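Serine acetyltransferase (PDB 3F1X) probably transfers an acetyl group to serine in amino-acid biosynthesis, with a helical domain joined to a left-handed parallel beta-helix of the acyltransferase family. Local coordinates at residues R127-L130 with A131-E135; F147-I150 with I151-P155; A117-I120 with S121-E125; A197-G200 with H201-I205. One frame throughout, in Å; residues are numbered along the deposited sequence.

Interaction 1 (R127-L130 with A131-E135); sequences RRIL and ATDVE
Asp133 lies one turn beyond Ile129 and Leu130, and its side chain leans back over both. CB meets Leu130 O at 3.3 Å. With CG set anti to the carbonyl carbon (chi1 -59°), the carboxylate carbon comes to 3.6 Å from Ile129 O. Of its two oxygens, OD2 lies 3.4 Å from the methyl Leu130 CD2 and equally near Leu130 CA, and forms a salt bridge with Arg164 NE; OD1 accepts from Phe203 N. This buried carboxylate is therefore satisfied at both oxygens, and the arginine probably stabilises its negative charge.

Ile129 O takes two donors, besides a weak bond from Thr132 N: Thr132 OG1 at 2.6 Å in the carbonyl plane, and Asp133 N at 3.3 Å. Thr132 OG1 also receives His202 N, which links the helix to the 201-203 loop of the beta-helix domain. Farther along, Val134 N bonds Leu130 O at 2.9 Å with an N-H...O angle of 158°, a regular helical step.

Helix 123-139 lies between several elements. Leu130 and Asp133 face helix 155-171, Thr132 touches the 201-203 loop, Val134 packs on helix 147-153, and Arg127 bonds Ile52 O through NH2 and Leu17 O and Ser20 OG of the second subunit through NH1.

Interaction 2 (F147-I150 with I151-P155); sequences FGEI and ISCYP
Phe147 O takes the amide hydrogen of Ile151 N at 3.1 Å, and CG1 of Ile151 lies 3.4 Å from that same Phe147 O. The Phe147 ring itself leads away from this turn, toward helix 123-139, where it makes an edge-to-face pair with Tyr138.

At Gly148 the carbonyl has two donors from one residue. Ser152 N comes at 3.0 Å and Ser152 OG at 2.9 Å, reaching Gly148 O from opposite faces of the carbonyl plane; the hydroxyl is thus turned back onto its own helix.

Glu149 O receives Cys153 N. Its side chain starts anti to the backbone nitrogen, and this chi1 of 175° puts CG 4.0 Å from Tyr154 CE1; the chain then runs on extended, bringing OE1 toward the hydroxyl end of the ring, the carboxylate and ring planes being 27° apart. Its OE1 has a weak hydrogen bond with Thr145 N.

Ile150 carries the main side-chain contact. CG1 sits over one face of the Tyr154 ring, 4.0 Å from the centroid and 13° off the normal, a CH-pi contact, while Ile150 O accepts from Tyr154 N. An alanine in place of Tyr154 would probably leave Ile150 CG1 without the ring face it rests on and open a gap beside the Glu149 chain.

The arrangement is that of a short buried helix with an i to i+4 isoleucine-tyrosine CH-pi pair just before helix 155-171, in a helical domain packed against a second subunit.

Interaction 3 (A117-I120 with S121-E125); sequences ARFI and SKLPE
Ser121 turns its hydroxyl back to Arg118: OG donates to Arg118 O at 2.6 Å, the carbonyl one turn before it. The torsion that does this places OG between the backbone nitrogen and the carbonyl carbon (chi1 76°). Ser121 N keeps the helical bond to Ala117 O at 3.0 Å and adds a weak one to Arg118 O. Ser121 OG also takes a hydrogen from a water at 3.0 Å; that water accepts, weakly, from Arg118 NH1 and Lys122 NZ, and it lies at the edge of the guanidinium group, in its plane.

Lys122 bends at chi2 (63°), folding its chain along Arg118 O, which CD approaches to 3.0 Å, a tight fit. Its N donates to Phe119 O at 2.8 Å. Lys122 NZ stays 5.8 Å from Arg118 NH1, and the water, weakly bonded to both, probably eases the approach of the two like charges.

Leu123 closes a type I turn that begins at Ile120, its N donating to Ile120 O. Its two methyls divide between neighbours: CD2 lies 4.0 Å from Phe119 CE2, and CD1 touches Ile120 CG2. Pro124 has no N-H to give, and its ring carbon CD rests near Ile120 O.

The turn joins helix 109-120 to helix 123-139. Phe119 faces helices 68-93 and 155-171, Ile120 also meets helix 68-93, Leu123 lies on helix 39-53, and Ser121 and Pro124 pack against the second subunit.

Interaction 4 (A197-G200 with H201-I205); sequences AQIG and HHFTI
Gly200 O stands 3.7 Å from Phe203 CB, and it is also a hydrogen-bond acceptor for Arg164 NH2. The carbonyl just before it, Ile199 O, is taken by NH1 of the same arginine, so one guanidinium group of helix 155-171 fixes two successive carbonyls of the turn.

The apolar contact lies beside this polar one. CG2 of Ile199 sits over a face of the Phe203 ring, 3.8 Å from the centroid and 23° off the normal, a CH-pi contact. It is displaced toward the root of the ring, since its nearest atom is Phe203 CG at 3.5 Å; CD1 of Ile199 reaches farther along to Phe203 CE2 at 4.2 Å. The ring comes into position because Phe203 CG is anti to its backbone nitrogen (chi1 178°), which swings it back across the isoleucine.

Between the two residues the chain turns through His202, whose backbone takes a left-handed helical conformation. The His201 ring meets Gly200 edge-on, ND1 being 3.8 Å from Gly200 C, and His201 N is bonded to Asn221 OD1. A serine in place of Phe203 would probably strip the cover from Ile199 CG2 and leave a gap facing Ile160 and Leu225.

Strands 198-199 and 204-206 belong to different parallel sheets, and Ile199 and Ile205 are six residues apart: this is a corner of the left-handed parallel beta-helix, the hexapeptide-repeat fold of serine acetyltransferases.

From the N terminus, interaction 3 comes first, closing the turn between helices 109-120 and 123-139. Interaction 1 follows on the same second helix, its segments adjoining those of interaction 3. Interaction 2 lies along helix 147-153, just before helix 155-171, and packs on interaction 1: Glu135 CG lies 3.7 Å from Phe147 CZ, and Val134 touches Ile150 and Ile151. Interaction 4 rounds a corner of the beta-helix, its centre about 10 Å from that of interaction 1. All four are in series; none nests or crosses. Interaction 1 meets both 2 and 4, so helix 123-139 ties the helical domain to the beta-helix, while interactions 1, 2 and 3 also face the second subunit.

Interaction 1 (R127-L130 with A131-E135)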
# COMPACT_ATOMS: atom_id res chain seq x y z
N ARG A 127 -18.50 23.62 -11.33
CA ARG A 127 -17.47 24.51 -10.82
C ARG A 127 -18.06 25.90 -10.60
O ARG A 127 -17.76 26.56 -9.60
CB ARG A 127 -16.30 24.62 -11.81
CG ARG A 127 -15.25 25.64 -11.42
CD ARG A 127 -14.24 25.84 -12.54
NE ARG A 127 -13.34 24.70 -12.68
CZ ARG A 127 -12.40 24.61 -13.61
NH1 ARG A 127 -12.24 25.58 -14.49
NH2 ARG A 127 -11.62 23.54 -13.66
N ARG A 128 -18.90 26.35 -11.54
CA ARG A 128 -19.54 27.66 -11.43
C ARG A 128 -20.45 27.74 -10.22
O ARG A 128 -20.47 28.76 -9.52
CB ARG A 128 -20.36 27.97 -12.68
CG ARG A 128 -19.56 28.08 -13.96
CD ARG A 128 -20.44 28.54 -15.12
NE ARG A 128 -19.76 28.34 -16.39
CZ ARG A 128 -20.12 27.43 -17.29
NH1 ARG A 128 -21.16 26.63 -17.05
NH2 ARG A 128 -19.44 27.30 -18.42
N ILE A 129 -21.22 26.69 -9.97
CA ILE A 129 -22.13 26.70 -8.84
C ILE A 129 -21.37 26.59 -7.52
O ILE A 129 -21.60 27.37 -6.60
CB ILE A 129 -23.16 25.54 -8.91
CG1 ILE A 129 -23.95 25.63 -10.21
CG2 ILE A 129 -24.11 25.64 -7.72
CD1 ILE A 129 -24.93 24.49 -10.43
N LEU A 130 -20.46 25.63 -7.44
CA LEU A 130 -19.69 25.45 -6.23
C LEU A 130 -18.92 26.71 -5.89
O LEU A 130 -18.73 27.02 -4.73
CB LEU A 130 -18.74 24.25 -6.38
CG LEU A 130 -19.51 22.93 -6.46
CD1 LEU A 130 -18.57 21.79 -6.82
CD2 LEU A 130 -20.18 22.67 -5.13
N ALA A 131 -18.49 27.45 -6.91
CA ALA A 131 -17.77 28.70 -6.68
C ALA A 131 -18.62 29.65 -5.84
O ALA A 131 -18.10 30.35 -4.96
CB ALA A 131 -17.38 29.35 -8.02
N THR A 132 -19.93 29.68 -6.09
CA THR A 132 -20.80 30.57 -5.32
C THR A 132 -20.95 30.06 -3.90
O THR A 132 -21.12 30.85 -2.96
CB THR A 132 -22.20 30.71 -5.98
OG1 THR A 132 -22.93 29.48 -5.85
CG2 THR A 132 -22.06 31.08 -7.45
N ASP A 133 -20.90 28.74 -3.73
CA ASP A 133 -21.02 28.15 -2.39
C ASP A 133 -19.78 28.52 -1.56
O ASP A 133 -19.89 28.82 -0.38
CB ASP A 133 -21.13 26.62 -2.45
CG ASP A 133 -22.32 26.15 -3.25
OD1 ASP A 133 -23.39 26.80 -3.18
OD2 ASP A 133 -22.20 25.13 -3.95
N VAL A 134 -18.61 28.48 -2.19
CA VAL A 134 -17.38 28.84 -1.50
C VAL A 134 -17.41 30.31 -1.11
O VAL A 134 -16.98 30.68 -0.02
CB VAL A 134 -16.13 28.59 -2.38
CG1 VAL A 134 -14.91 29.16 -1.69
CG2 VAL A 134 -15.95 27.10 -2.63
N GLU A 135 -17.92 31.16 -2.01
CA GLU A 135 -18.02 32.59 -1.73
C GLU A 135 -18.94 32.85 -0.56
O GLU A 135 -18.64 33.68 0.30
CB GLU A 135 -18.54 33.33 -2.96
CG GLU A 135 -17.55 33.43 -4.10
CD GLU A 135 -18.20 33.86 -5.40
OE1 GLU A 135 -18.94 34.87 -5.39
OE2 GLU A 135 -17.99 33.17 -6.42

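Interaction 2 (F147-I150 with I151-P155)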
# COMPACT_ATOMS: atom_id res chain seq x y z
N PHE A 147 -10.27 31.84 0.44
CA PHE A 147 -11.05 30.92 -0.39
C PHE A 147 -10.32 29.58 -0.37
O PHE A 147 -10.94 28.52 -0.35
CB PHE A 147 -11.13 31.40 -1.83
CG PHE A 147 -12.23 32.40 -2.10
CD1 PHE A 147 -12.41 32.92 -3.38
CD2 PHE A 147 -13.09 32.82 -1.09
CE1 PHE A 147 -13.42 33.85 -3.65
CE2 PHE A 147 -14.11 33.75 -1.35
CZ PHE A 147 -14.27 34.26 -2.63
N GLY A 148 -8.99 29.65 -0.37
CA GLY A 148 -8.17 28.46 -0.37
C GLY A 148 -8.31 27.58 0.87
O GLY A 148 -8.30 26.36 0.76
N GLU A 149 -8.44 28.21 2.03
CA GLU A 149 -8.59 27.48 3.28
C GLU A 149 -9.94 26.76 3.30
O GLU A 149 -10.07 25.65 3.82
CB GLU A 149 -8.51 28.43 4.49
CG GLU A 149 -8.80 27.75 5.83
CD GLU A 149 -8.68 28.68 7.03
OE1 GLU A 149 -9.52 29.60 7.18
OE2 GLU A 149 -7.74 28.49 7.83
N ILE A 150 -10.94 27.42 2.74
CA ILE A 150 -12.29 26.86 2.69
C ILE A 150 -12.35 25.61 1.82
O ILE A 150 -12.81 24.57 2.27
CB ILE A 150 -13.29 27.90 2.18
CG1 ILE A 150 -13.41 29.02 3.22
CG2 ILE A 150 -14.64 27.25 1.91
CD1 ILE A 150 -14.30 30.16 2.81
N ILE A 151 -11.87 25.72 0.59
CA ILE A 151 -11.87 24.60 -0.34
C ILE A 151 -11.02 23.45 0.18
O ILE A 151 -11.38 22.27 0.06
CB ILE A 151 -11.31 25.01 -1.72
CG1 ILE A 151 -12.22 26.07 -2.35
CG2 ILE A 151 -11.18 23.79 -2.63
CD1 ILE A 151 -11.67 26.65 -3.63
N SER A 152 -9.88 23.80 0.78
CA SER A 152 -8.92 22.82 1.28
C SER A 152 -9.28 21.98 2.50
O SER A 152 -8.91 20.81 2.55
CB SER A 152 -7.57 23.50 1.52
OG SER A 152 -6.98 23.87 0.29
N CYS A 153 -9.99 22.53 3.48
CA CYS A 153 -10.32 21.73 4.65
C CYS A 153 -11.71 21.88 5.26
O CYS A 153 -12.04 21.15 6.19
CB CYS A 153 -9.27 21.95 5.74
SG CYS A 153 -9.30 23.56 6.54
N TYR A 154 -12.52 22.80 4.76
CA TYR A 154 -13.87 22.95 5.31
C TYR A 154 -14.71 21.75 4.91
O TYR A 154 -14.84 21.43 3.72
CB TYR A 154 -14.52 24.23 4.80
CG TYR A 154 -14.17 25.45 5.60
CD1 TYR A 154 -12.89 25.63 6.12
CD2 TYR A 154 -15.11 26.44 5.84
CE1 TYR A 154 -12.56 26.77 6.85
CE2 TYR A 154 -14.79 27.59 6.57
CZ TYR A 154 -13.51 27.74 7.07
OH TYR A 154 -13.19 28.87 7.79
N PRO A 155 -15.30 21.05 5.89
CA PRO A 155 -16.12 19.87 5.63
C PRO A 155 -17.38 20.16 4.82
O PRO A 155 -17.80 19.34 4.00
CB PRO A 155 -16.43 19.35 7.03
CG PRO A 155 -16.48 20.62 7.85
CD PRO A 155 -15.28 21.38 7.33

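Interaction 3 (A117-I120 with S121-E125)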
# COMPACT_ATOMS: atom_id res chain seq x y z
N ALA A 117 -19.62 10.37 -19.68
CA ALA A 117 -19.13 11.51 -20.44
C ALA A 117 -20.08 12.70 -20.26
O ALA A 117 -19.64 13.85 -20.14
CB ALA A 117 -19.00 11.14 -21.92
N ARG A 118 -21.38 12.42 -20.23
CA ARG A 118 -22.39 13.47 -20.03
C ARG A 118 -22.15 14.15 -18.68
O ARG A 118 -22.23 15.37 -18.56
CB ARG A 118 -23.80 12.87 -20.05
CG ARG A 118 -24.23 12.21 -21.36
CD ARG A 118 -24.48 13.22 -22.48
NE ARG A 118 -24.89 12.58 -23.73
CZ ARG A 118 -25.09 13.24 -24.87
NH1 ARG A 118 -24.91 14.56 -24.92
NH2 ARG A 118 -25.46 12.58 -25.97
N PHE A 119 -21.85 13.34 -17.66
CA PHE A 119 -21.59 13.91 -16.35
C PHE A 119 -20.38 14.84 -16.42
O PHE A 119 -20.42 15.96 -15.90
CB PHE A 119 -21.29 12.82 -15.32
CG PHE A 119 -20.76 13.36 -14.03
CD1 PHE A 119 -21.63 13.97 -13.12
CD2 PHE A 119 -19.40 13.35 -13.76
CE1 PHE A 119 -21.13 14.57 -11.96
CE2 PHE A 119 -18.89 13.95 -12.60
CZ PHE A 119 -19.76 14.56 -11.70
N ILE A 120 -19.30 14.36 -17.03
CA ILE A 120 -18.08 15.14 -17.14
C ILE A 120 -18.31 16.48 -17.83
O ILE A 120 -17.66 17.47 -17.49
CB ILE A 120 -16.98 14.34 -17.86
CG1 ILE A 120 -16.44 13.27 -16.92
CG2 ILE A 120 -15.86 15.28 -18.31
CD1 ILE A 120 -15.60 12.21 -17.58
N SER A 121 -19.22 16.50 -18.80
CA SER A 121 -19.51 17.73 -19.53
C SER A 121 -20.21 18.73 -18.62
O SER A 121 -20.38 19.89 -18.99
CB SER A 121 -20.41 17.45 -20.73
OG SER A 121 -21.75 17.22 -20.33
N LYS A 122 -20.62 18.27 -17.44
CA LYS A 122 -21.29 19.12 -16.47
C LYS A 122 -20.34 19.72 -15.44
O LYS A 122 -20.74 20.58 -14.65
CB LYS A 122 -22.39 18.35 -15.74
CG LYS A 122 -23.76 18.41 -16.41
CD LYS A 122 -23.76 17.77 -17.78
CE LYS A 122 -25.15 17.86 -18.42
NZ LYS A 122 -25.22 17.18 -19.74
N LEU A 123 -19.09 19.27 -15.43
CA LEU A 123 -18.12 19.78 -14.46
C LEU A 123 -17.89 21.29 -14.54
O LEU A 123 -17.69 21.94 -13.51
CB LEU A 123 -16.79 19.03 -14.62
CG LEU A 123 -16.88 17.57 -14.16
CD1 LEU A 123 -15.60 16.81 -14.48
CD2 LEU A 123 -17.14 17.56 -12.65
N PRO A 124 -17.90 21.87 -15.75
CA PRO A 124 -17.69 23.32 -15.81
C PRO A 124 -18.80 24.06 -15.07
O PRO A 124 -18.56 25.05 -14.37
CB PRO A 124 -17.69 23.61 -17.31
CG PRO A 124 -17.10 22.35 -17.89
CD PRO A 124 -17.81 21.26 -17.09
N GLU A 125 -20.03 23.57 -15.23
CA GLU A 125 -21.18 24.18 -14.57
C GLU A 125 -21.11 23.93 -13.07
O GLU A 125 -21.41 24.82 -12.27
CB GLU A 125 -22.47 23.61 -15.16
CG GLU A 125 -23.76 24.13 -14.53
CD GLU A 125 -23.95 25.63 -14.71
OE1 GLU A 125 -23.62 26.15 -15.79
OE2 GLU A 125 -24.45 26.28 -13.77
O HOH W 1 -23.79 16.42 -22.38

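Interaction 4 (A197-G200 with H201-I205)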
# COMPACT_ATOMS: atom_id res chain seq x y z
N ALA A 197 -32.62 16.18 -3.11
CA ALA A 197 -32.92 17.53 -2.64
C ALA A 197 -32.57 18.51 -3.76
O ALA A 197 -31.73 18.21 -4.61
CB ALA A 197 -32.11 17.85 -1.39
N GLN A 198 -33.22 19.67 -3.75
CA GLN A 198 -32.98 20.72 -4.74
C GLN A 198 -32.38 21.89 -3.96
O GLN A 198 -32.98 22.38 -3.01
CB GLN A 198 -34.30 21.13 -5.40
CG GLN A 198 -34.18 22.24 -6.44
CD GLN A 198 -33.37 21.84 -7.66
OE1 GLN A 198 -32.15 21.69 -7.60
NE2 GLN A 198 -34.05 21.66 -8.80
N ILE A 199 -31.19 22.32 -4.35
CA ILE A 199 -30.53 23.38 -3.61
C ILE A 199 -29.97 24.50 -4.48
O ILE A 199 -29.20 24.26 -5.41
CB ILE A 199 -29.39 22.81 -2.75
CG1 ILE A 199 -29.95 21.73 -1.81
CG2 ILE A 199 -28.73 23.92 -1.95
CD1 ILE A 199 -28.90 21.10 -0.91
N GLY A 200 -30.35 25.73 -4.12
CA GLY A 200 -29.91 26.89 -4.87
C GLY A 200 -28.46 27.31 -4.72
O GLY A 200 -27.67 26.67 -4.01
N HIS A 201 -28.11 28.40 -5.39
CA HIS A 201 -26.74 28.91 -5.37
C HIS A 201 -26.40 29.54 -4.02
O HIS A 201 -27.26 29.73 -3.16
CB HIS A 201 -26.55 29.94 -6.49
CG HIS A 201 -26.54 29.34 -7.86
ND1 HIS A 201 -27.29 28.24 -8.20
CD2 HIS A 201 -25.88 29.71 -8.99
CE1 HIS A 201 -27.10 27.95 -9.47
NE2 HIS A 201 -26.25 28.83 -9.97
N HIS A 202 -25.12 29.86 -3.85
CA HIS A 202 -24.63 30.48 -2.62
C HIS A 202 -25.19 29.77 -1.39
O HIS A 202 -25.70 30.40 -0.47
CB HIS A 202 -25.02 31.95 -2.60
CG HIS A 202 -24.44 32.74 -3.73
ND1 HIS A 202 -24.97 32.73 -5.00
CD2 HIS A 202 -23.34 33.53 -3.79
CE1 HIS A 202 -24.22 33.47 -5.80
NE2 HIS A 202 -23.23 33.97 -5.09
N PHE A 203 -25.09 28.45 -1.38
CA PHE A 203 -25.58 27.68 -0.25
C PHE A 203 -24.41 27.46 0.72
O PHE A 203 -23.29 27.24 0.29
CB PHE A 203 -26.10 26.32 -0.73
CG PHE A 203 -26.59 25.43 0.38
CD1 PHE A 203 -27.66 25.83 1.19
CD2 PHE A 203 -25.99 24.20 0.61
CE1 PHE A 203 -28.13 25.00 2.22
CE2 PHE A 203 -26.45 23.36 1.64
CZ PHE A 203 -27.52 23.76 2.44
N THR A 204 -24.68 27.54 2.01
CA THR A 204 -23.61 27.33 2.97
C THR A 204 -24.11 26.60 4.20
O THR A 204 -25.26 26.75 4.61
CB THR A 204 -22.96 28.68 3.38
OG1 THR A 204 -21.76 28.42 4.11
CG2 THR A 204 -23.90 29.48 4.23
N ILE A 205 -23.24 25.77 4.76
CA ILE A 205 -23.55 25.01 5.96
C ILE A 205 -22.41 25.31 6.92
O ILE A 205 -21.25 25.04 6.62
CB ILE A 205 -23.60 23.50 5.68
CG1 ILE A 205 -24.80 23.18 4.77
CG2 ILE A 205 -23.68 22.73 6.99
CD1 ILE A 205 -24.87 21.74 4.30